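Local coordinates for protein DyP-type peroxidase (Pleurotus ostreatus PC15, PDB 6FSK) that probably oxidises dyes, and manganese(II), with hydrogen peroxide at a heme b cofactor, as a fungal dye-decolorizing peroxidase, at residues K332-P335 / L339-P342; R351-R356 / H394-S399. The protein carries 1 engineered substitution. All blocks are in the same frame, centred on the assembly; numbering follows the deposited sequence.

How the contacts relate
Both contacts border the same heme, and their centres lie about 13 Å apart. Contact 1 joins the end of the helix carrying His-329, the axial iron ligand, to the next short turn of helix. Contact 2 joins the chain leading into strand 354-360 to helix 393-401. Along the sequence they are in series, contact 1 closing before contact 2 opens. They meet at two places: Tyr-334 CZ lies 3.4 Å from Arg-352 NH1, within a cation-pi pair, and Thr-333 CG2 packs 3.8 Å from Ile-396 CG2. Thr-333 and Ile-396 lie on the His-329 side of the porphyrin, whereas Ile-353 and Arg-355 lie on the opposite side.

Contact 1 (K332-P335 / L339-P342); sequences KTYP and LEGP. With HEM (protoporphyrin IX containing Fe), chain C.
Pro-335 and Leu-339 make the apolar half of this contact, Tyr-334 and Glu-340 the polar half. The proline ring and the leucine branch meet at a slant: Pro-335 CB sits 3.8 Å from Leu-339 CG, and Pro-335 CG lies the same 3.8 Å from Leu-339 CD1, so two neighbouring ring carbons face one side of the fork. Trp-400 of helix 393-401 packs on both residues and extends this apolar patch.

Glu-340 comes at Tyr-334 roughly at a right angle, with its carboxylate plane turned 60° from the phenol ring. Extended beyond CG, it brings OE2 to the hydroxyl end of the ring, near the ring plane; the 3.9 Å from Tyr-334 OH to Glu-340 OE2 is too long for a hydrogen bond, which marks this as a loose polar approach.

The two segments are the ends of two short consecutive helices in the C-terminal region of the DyP peroxidase fold. Helix 329-333, which begins with the axial ligand His-329, ends just before Tyr-334, and helix 337-340 follows almost at once. Tyr-334 places its CG opposite the backbone N (chi1 178°), which leaves one ring edge beside a heme propionate: Tyr-334 CD2 is 3.2 Å from HEM O2D, and the propionate carbon CGD lies in the ring plane. The propionate therefore meets the C-H rim of the phenol and not its pi face.

One residue earlier, Thr-333 lies over pyrrole D. Its OG1 stands 3.2 Å from HEM C2D, its CG2 3.7 Å from HEM CHD. That hydroxyl is wedged between the backbone N and the carbonyl carbon (chi1 61°), turned back to hydrogen-bond the carbonyl oxygen of His-329.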
loop_
_atom_site.group_PDB
_atom_site.type_symbol
_atom_site.label_atom_id
_atom_site.label_comp_id
_atom_site.label_asym_id
_atom_site.label_seq_id
_atom_site.Cartn_x
_atom_site.Cartn_y
_atom_site.Cartn_z
ATOM N N LYS A 332 9.900 -9.611 1.879
ATOM C CA LYS A 332 9.577 -9.072 3.182
ATOM C C LYS A 332 8.084 -8.797 3.307
ATOM O O LYS A 332 7.544 -9.000 4.393
ATOM C CB LYS A 332 10.339 -7.790 3.453
ATOM C CG LYS A 332 11.782 -8.002 3.788
ATOM C CD LYS A 332 12.016 -8.351 5.274
ATOM C CE LYS A 332 13.441 -8.233 5.712
ATOM N NZ LYS A 332 13.515 -8.410 7.161
ATOM N N THR A 333 7.368 -8.520 2.254
ATOM C CA THR A 333 5.988 -8.093 2.355
ATOM C C THR A 333 4.983 -9.179 1.933
ATOM O O THR A 333 3.906 -9.194 2.472
ATOM C CB THR A 333 5.724 -6.797 1.561
ATOM O OG1 THR A 333 5.996 -7.028 0.178
ATOM C CG2 THR A 333 6.521 -5.575 2.130
ATOM N N TYR A 334 5.411 -10.096 1.104
ATOM C CA TYR A 334 4.638 -11.324 0.850
ATOM C C TYR A 334 5.644 -12.486 0.798
ATOM O O TYR A 334 6.229 -12.790 -0.251
ATOM C CB TYR A 334 3.829 -11.259 -0.420
ATOM C CG TYR A 334 3.055 -12.531 -0.751
ATOM C CD1 TYR A 334 2.593 -13.350 0.214
ATOM C CD2 TYR A 334 2.772 -12.826 -2.074
ATOM C CE1 TYR A 334 1.902 -14.528 -0.142
ATOM C CE2 TYR A 334 2.092 -13.946 -2.422
ATOM C CZ TYR A 334 1.641 -14.771 -1.450
ATOM O OH TYR A 334 0.995 -15.962 -1.880
ATOM N N PRO A 335 5.800 -13.176 1.915
ATOM C CA PRO A 335 6.866 -14.231 2.011
ATOM C C PRO A 335 6.686 -15.465 1.158
ATOM O O PRO A 335 7.635 -16.252 1.012
ATOM C CB PRO A 335 6.861 -14.581 3.509
ATOM C CG PRO A 335 6.453 -13.295 4.168
ATOM C CD PRO A 335 5.388 -12.746 3.268
ATOM N N LEU A 339 7.112 -18.739 4.402
ATOM C CA LEU A 339 6.243 -19.076 5.508
ATOM C C LEU A 339 5.256 -20.201 5.206
ATOM O O LEU A 339 4.894 -20.919 6.158
ATOM C CB LEU A 339 5.512 -17.886 6.106
ATOM C CG LEU A 339 6.372 -16.710 6.585
ATOM C CD1 LEU A 339 5.556 -15.557 7.114
ATOM C CD2 LEU A 339 7.384 -17.121 7.617
ATOM N N GLU A 340 4.869 -20.305 3.930
ATOM C CA GLU A 340 3.774 -21.258 3.575
ATOM C C GLU A 340 4.296 -22.619 3.356
ATOM O O GLU A 340 3.510 -23.598 3.511
ATOM C CB GLU A 340 3.003 -20.795 2.366
ATOM C CG GLU A 340 2.254 -19.498 2.559
ATOM C CD GLU A 340 1.254 -19.220 1.411
ATOM O OE1 GLU A 340 0.978 -20.202 0.650
ATOM O OE2 GLU A 340 0.641 -18.116 1.312
ATOM N N GLY A 341 5.602 -22.714 3.116
ATOM C CA GLY A 341 6.190 -24.058 2.873
ATOM C C GLY A 341 6.648 -24.619 4.195
ATOM O O GLY A 341 6.523 -23.969 5.240
ATOM N N PRO A 342 7.319 -25.809 4.181
ATOM C CA PRO A 342 7.942 -26.318 5.386
ATOM C C PRO A 342 9.052 -25.330 5.857
ATOM O O PRO A 342 9.653 -24.684 5.014
ATOM C CB PRO A 342 8.649 -27.604 4.891
ATOM C CG PRO A 342 7.939 -27.990 3.656
ATOM C CD PRO A 342 7.447 -26.715 3.029
HETATM C CHA HEM C . 5.190 -4.804 -3.883
HETATM C CHB HEM C . 7.361 -0.515 -4.254
HETATM C CHC HEM C . 5.621 0.666 0.077
HETATM C CHD HEM C . 3.696 -3.750 0.602
HETATM C C1A HEM C . 5.939 -3.748 -4.405
HETATM C C2A HEM C . 6.582 -3.719 -5.681
HETATM C C3A HEM C . 7.147 -2.510 -5.811
HETATM C C4A HEM C . 6.920 -1.821 -4.577
HETATM C CMA HEM C . 7.983 -2.034 -6.949
HETATM C CAA HEM C . 6.622 -4.878 -6.665
HETATM C CBA HEM C . 5.544 -4.931 -7.739
HETATM C CGA HEM C . 4.181 -5.256 -7.188
HETATM O O1A HEM C . 3.904 -6.410 -6.853
HETATM O O2A HEM C . 3.343 -4.323 -7.111
HETATM C C1B HEM C . 7.098 0.223 -3.096
HETATM C C2B HEM C . 7.474 1.539 -2.849
HETATM C C3B HEM C . 6.975 1.930 -1.647
HETATM C C4B HEM C . 6.276 0.742 -1.138
HETATM C CMB HEM C . 8.337 2.395 -3.743
HETATM C CAB HEM C . 7.060 3.181 -0.861
HETATM C CBB HEM C . 7.328 4.351 -1.400
HETATM C C1C HEM C . 5.022 -0.397 0.680
HETATM C C2C HEM C . 4.475 -0.502 1.966
HETATM C C3C HEM C . 3.949 -1.747 2.153
HETATM C C4C HEM C . 4.114 -2.437 0.897
HETATM C CMC HEM C . 4.460 0.628 2.960
HETATM C CAC HEM C . 3.336 -2.424 3.329
HETATM C CBC HEM C . 3.618 -2.102 4.609
HETATM C C1D HEM C . 3.908 -4.363 -0.636
HETATM C C2D HEM C . 3.278 -5.687 -0.934
HETATM C C3D HEM C . 3.679 -5.949 -2.236
HETATM C C4D HEM C . 4.554 -4.854 -2.619
HETATM C CMD HEM C . 2.392 -6.504 -0.082
HETATM C CAD HEM C . 3.398 -7.197 -3.065
HETATM C CBD HEM C . 4.360 -8.311 -2.800
HETATM C CGD HEM C . 3.973 -9.569 -3.538
HETATM O O1D HEM C . 4.915 -10.073 -4.197
HETATM O O2D HEM C . 2.818 -9.946 -3.552
HETATM N NA HEM C . 6.234 -2.606 -3.657
HETATM N NB HEM C . 6.445 -0.283 -2.022
HETATM N NC HEM C . 4.900 -1.670 0.072
HETATM N ND HEM C . 4.703 -3.964 -1.630
HETATM FE FE HEM C . 5.637 -2.173 -1.790
#

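Contact 2 (R351-R356 / H394-S399); sequences RRIIRR and HFIQES. With HEM (protoporphyrin IX containing Fe), chain C.
Arg-351 lays its guanidinium flat on the ring of Phe-395: the planes differ by 4°, and Arg-351 CZ stands 3.5 Å from the ring centroid, 10° off the normal, a face-on cation-pi stack. A bend at chi2 (-74°) turns the end of Arg-351 toward the helix, bringing Arg-351 NH2 over the far end of the ring, 3.5 Å from Phe-395 CZ. Beside the stack, Ile-353 and Ile-396 meet tip to tip, CD1 to CD1 at 4.1 Å.

Here the approach to strand 354-360, an outermost strand of the antiparallel sheet of the DyP fold, packs on helix 393-401, which has a pi-type turn at 396-399. Ser-399 CB covers the other face of the Phe-395 ring, and Arg-351 NH1 is held by the carbonyl oxygen of Asp-391. An alanine in place of Phe-395 would remove the ring between Arg-351 and Ser-399 and would probably leave the guanidinium freer to turn.

On the heme side, Ile-396 CG2 lies 3.8 Å from HEM CBC. Arg-355 spreads its guanidinium over pyrrole D while NH1 and NH2 both donate to HEM O2A (NH2 to O2A 2.9 Å); Asp-191 forms a salt bridge with NH1.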
loop_
_atom_site.group_PDB
_atom_site.type_symbol
_atom_site.label_atom_id
_atom_site.label_comp_id
_atom_site.label_asym_id
_atom_site.label_seq_id
_atom_site.Cartn_x
_atom_site.Cartn_y
_atom_site.Cartn_z
ATOM N N ARG A 351 -2.289 -11.872 6.289
ATOM C CA ARG A 351 -1.228 -10.889 6.088
ATOM C C ARG A 351 -1.352 -10.253 4.736
ATOM O O ARG A 351 -0.589 -9.342 4.437
ATOM C CB ARG A 351 0.096 -11.590 6.155
ATOM C CG ARG A 351 0.293 -12.447 7.419
ATOM C CD ARG A 351 0.541 -11.597 8.599
ATOM N NE ARG A 351 0.735 -12.449 9.783
ATOM C CZ ARG A 351 0.272 -12.194 10.989
ATOM N NH1 ARG A 351 -0.554 -11.185 11.198
ATOM N NH2 ARG A 351 0.575 -12.997 11.982
ATOM N N ARG A 352 -2.333 -10.635 3.933
ATOM C CA ARG A 352 -2.442 -10.111 2.582
ATOM C C ARG A 352 -3.129 -8.761 2.609
ATOM O O ARG A 352 -4.003 -8.493 3.446
ATOM C CB ARG A 352 -3.203 -11.089 1.648
ATOM C CG ARG A 352 -2.529 -12.443 1.610
ATOM C CD ARG A 352 -1.121 -12.471 1.150
ATOM N NE ARG A 352 -0.915 -11.874 -0.186
ATOM C CZ ARG A 352 -1.078 -12.478 -1.324
ATOM N NH1 ARG A 352 -1.566 -13.755 -1.393
ATOM N NH2 ARG A 352 -0.856 -11.820 -2.438
ATOM N N ILE A 353 -2.743 -7.920 1.639
ATOM C CA ILE A 353 -3.323 -6.602 1.460
ATOM C C ILE A 353 -3.533 -6.317 0.026
ATOM O O ILE A 353 -2.817 -6.831 -0.847
ATOM C CB ILE A 353 -2.415 -5.477 2.096
ATOM C CG1 ILE A 353 -1.010 -5.454 1.421
ATOM C CG2 ILE A 353 -2.308 -5.627 3.583
ATOM C CD1 ILE A 353 -0.173 -4.274 1.880
ATOM N N ILE A 354 -4.562 -5.473 -0.245
ATOM C CA ILE A 354 -4.786 -5.015 -1.580
ATOM C C ILE A 354 -4.300 -3.580 -1.618
ATOM O O ILE A 354 -4.813 -2.747 -0.909
ATOM C CB ILE A 354 -6.272 -5.091 -2.014
ATOM C CG1 ILE A 354 -6.698 -6.554 -2.147
ATOM C CG2 ILE A 354 -6.481 -4.330 -3.283
ATOM C CD1 ILE A 354 -8.199 -6.668 -2.353
ATOM N N ARG A 355 -3.366 -3.284 -2.531
ATOM C CA ARG A 355 -2.790 -1.913 -2.640
ATOM C C ARG A 355 -3.399 -1.119 -3.757
ATOM O O ARG A 355 -3.689 -1.644 -4.859
ATOM C CB ARG A 355 -1.301 -1.999 -2.879
ATOM C CG ARG A 355 -0.556 -2.556 -1.720
ATOM C CD ARG A 355 0.875 -2.976 -2.060
ATOM N NE ARG A 355 0.893 -4.066 -3.050
ATOM C CZ ARG A 355 1.566 -3.993 -4.194
ATOM N NH1 ARG A 355 2.348 -2.948 -4.507
ATOM N NH2 ARG A 355 1.455 -4.971 -5.037
ATOM N N ARG A 356 -3.649 0.164 -3.507
ATOM C CA ARG A 356 -4.241 1.063 -4.497
ATOM C C ARG A 356 -3.354 2.351 -4.571
ATOM O O ARG A 356 -3.933 3.442 -4.614
ATOM C CB ARG A 356 -5.683 1.420 -4.182
ATOM C CG ARG A 356 -6.602 0.272 -4.028
ATOM C CD ARG A 356 -6.885 -0.438 -5.346
ATOM N NE ARG A 356 -7.850 -1.490 -5.178
ATOM C CZ ARG A 356 -7.882 -2.659 -5.823
ATOM N NH1 ARG A 356 -6.980 -2.990 -6.695
ATOM N NH2 ARG A 356 -8.875 -3.525 -5.552
ATOM N N HIS A 394 0.072 -3.206 9.659
ATOM C CA HIS A 394 0.944 -2.980 10.807
ATOM C C HIS A 394 1.953 -4.118 10.989
ATOM O O HIS A 394 3.105 -3.846 11.332
ATOM C CB HIS A 394 0.061 -2.833 12.070
ATOM C CG HIS A 394 0.845 -2.562 13.320
ATOM N ND1 HIS A 394 1.606 -3.525 13.966
ATOM C CD2 HIS A 394 1.009 -1.415 14.008
ATOM C CE1 HIS A 394 2.151 -2.976 15.047
ATOM N NE2 HIS A 394 1.858 -1.680 15.040
ATOM N N PHE A 395 1.462 -5.350 10.923
ATOM C CA PHE A 395 2.288 -6.522 11.115
ATOM C C PHE A 395 3.416 -6.571 10.077
ATOM O O PHE A 395 4.609 -6.798 10.396
ATOM C CB PHE A 395 1.448 -7.761 11.106
ATOM C CG PHE A 395 2.191 -8.964 11.572
ATOM C CD1 PHE A 395 2.878 -9.720 10.704
ATOM C CD2 PHE A 395 2.133 -9.327 12.937
ATOM C CE1 PHE A 395 3.554 -10.899 11.105
ATOM C CE2 PHE A 395 2.838 -10.424 13.354
ATOM C CZ PHE A 395 3.506 -11.235 12.439
ATOM N N ILE A 396 3.072 -6.313 8.828
ATOM C CA ILE A 396 4.016 -6.330 7.765
ATOM C C ILE A 396 5.132 -5.344 8.068
ATOM O O ILE A 396 6.326 -5.674 7.891
ATOM C CB ILE A 396 3.404 -5.980 6.400
ATOM C CG1 ILE A 396 2.404 -7.064 5.886
ATOM C CG2 ILE A 396 4.452 -5.788 5.305
ATOM C CD1 ILE A 396 1.452 -6.583 4.799
ATOM N N GLN A 397 4.735 -4.122 8.402
ATOM C CA GLN A 397 5.726 -3.105 8.682
ATOM C C GLN A 397 6.599 -3.466 9.834
ATOM O O GLN A 397 7.850 -3.449 9.737
ATOM C CB GLN A 397 5.040 -1.792 8.921
ATOM C CG GLN A 397 5.993 -0.562 9.131
ATOM C CD GLN A 397 6.640 -0.127 7.812
ATOM O OE1 GLN A 397 5.981 0.160 6.856
ATOM N NE2 GLN A 397 7.968 -0.234 7.756
ATOM N N GLU A 398 5.987 -3.812 10.994
ATOM C CA GLU A 398 6.780 -3.986 12.218
ATOM C C GLU A 398 7.479 -5.305 12.276
ATOM O O GLU A 398 8.663 -5.385 12.680
ATOM C CB GLU A 398 5.866 -3.883 13.427
ATOM C CG GLU A 398 6.605 -3.957 14.739
ATOM C CD GLU A 398 5.780 -4.011 15.997
ATOM O OE1 GLU A 398 4.536 -4.274 15.980
ATOM O OE2 GLU A 398 6.504 -3.765 17.053
ATOM N N SER A 399 6.749 -6.367 11.987
ATOM C CA SER A 399 7.243 -7.720 12.179
ATOM C C SER A 399 8.075 -8.296 11.050
ATOM O O SER A 399 8.857 -9.203 11.267
ATOM C CB SER A 399 6.133 -8.668 12.590
ATOM O OG SER A 399 5.722 -8.410 13.956
HETATM C CHA HEM C . 5.190 -4.804 -3.883
HETATM C CHB HEM C . 7.361 -0.515 -4.254
HETATM C CHC HEM C . 5.621 0.666 0.077
HETATM C CHD HEM C . 3.696 -3.750 0.602
HETATM C C1A HEM C . 5.939 -3.748 -4.405
HETATM C C2A HEM C . 6.582 -3.719 -5.681
HETATM C C3A HEM C . 7.147 -2.510 -5.811
HETATM C C4A HEM C . 6.920 -1.821 -4.577
HETATM C CMA HEM C . 7.983 -2.034 -6.949
HETATM C CAA HEM C . 6.622 -4.878 -6.665
HETATM C CBA HEM C . 5.544 -4.931 -7.739
HETATM C CGA HEM C . 4.181 -5.256 -7.188
HETATM O O1A HEM C . 3.904 -6.410 -6.853
HETATM O O2A HEM C . 3.343 -4.323 -7.111
HETATM C C1B HEM C . 7.098 0.223 -3.096
HETATM C C2B HEM C . 7.474 1.539 -2.849
HETATM C C3B HEM C . 6.975 1.930 -1.647
HETATM C C4B HEM C . 6.276 0.742 -1.138
HETATM C CMB HEM C . 8.337 2.395 -3.743
HETATM C CAB HEM C . 7.060 3.181 -0.861
HETATM C CBB HEM C . 7.328 4.351 -1.400
HETATM C C1C HEM C . 5.022 -0.397 0.680
HETATM C C2C HEM C . 4.475 -0.502 1.966
HETATM C C3C HEM C . 3.949 -1.747 2.153
HETATM C C4C HEM C . 4.114 -2.437 0.897
HETATM C CMC HEM C . 4.460 0.628 2.960
HETATM C CAC HEM C . 3.336 -2.424 3.329
HETATM C CBC HEM C . 3.618 -2.102 4.609
HETATM C C1D HEM C . 3.908 -4.363 -0.636
HETATM C C2D HEM C . 3.278 -5.687 -0.934
HETATM C C3D HEM C . 3.679 -5.949 -2.236
HETATM C C4D HEM C . 4.554 -4.854 -2.619
HETATM C CMD HEM C . 2.392 -6.504 -0.082
HETATM C CAD HEM C . 3.398 -7.197 -3.065
HETATM C CBD HEM C . 4.360 -8.311 -2.800
HETATM C CGD HEM C . 3.973 -9.569 -3.538
HETATM O O1D HEM C . 4.915 -10.073 -4.197
HETATM O O2D HEM C . 2.818 -9.946 -3.552
HETATM N NA HEM C . 6.234 -2.606 -3.657
HETATM N NB HEM C . 6.445 -0.283 -2.022
HETATM N NC HEM C . 4.900 -1.670 0.072
HETATM N ND HEM C . 4.703 -3.964 -1.630
HETATM FE FE HEM C . 5.637 -2.173 -1.790
#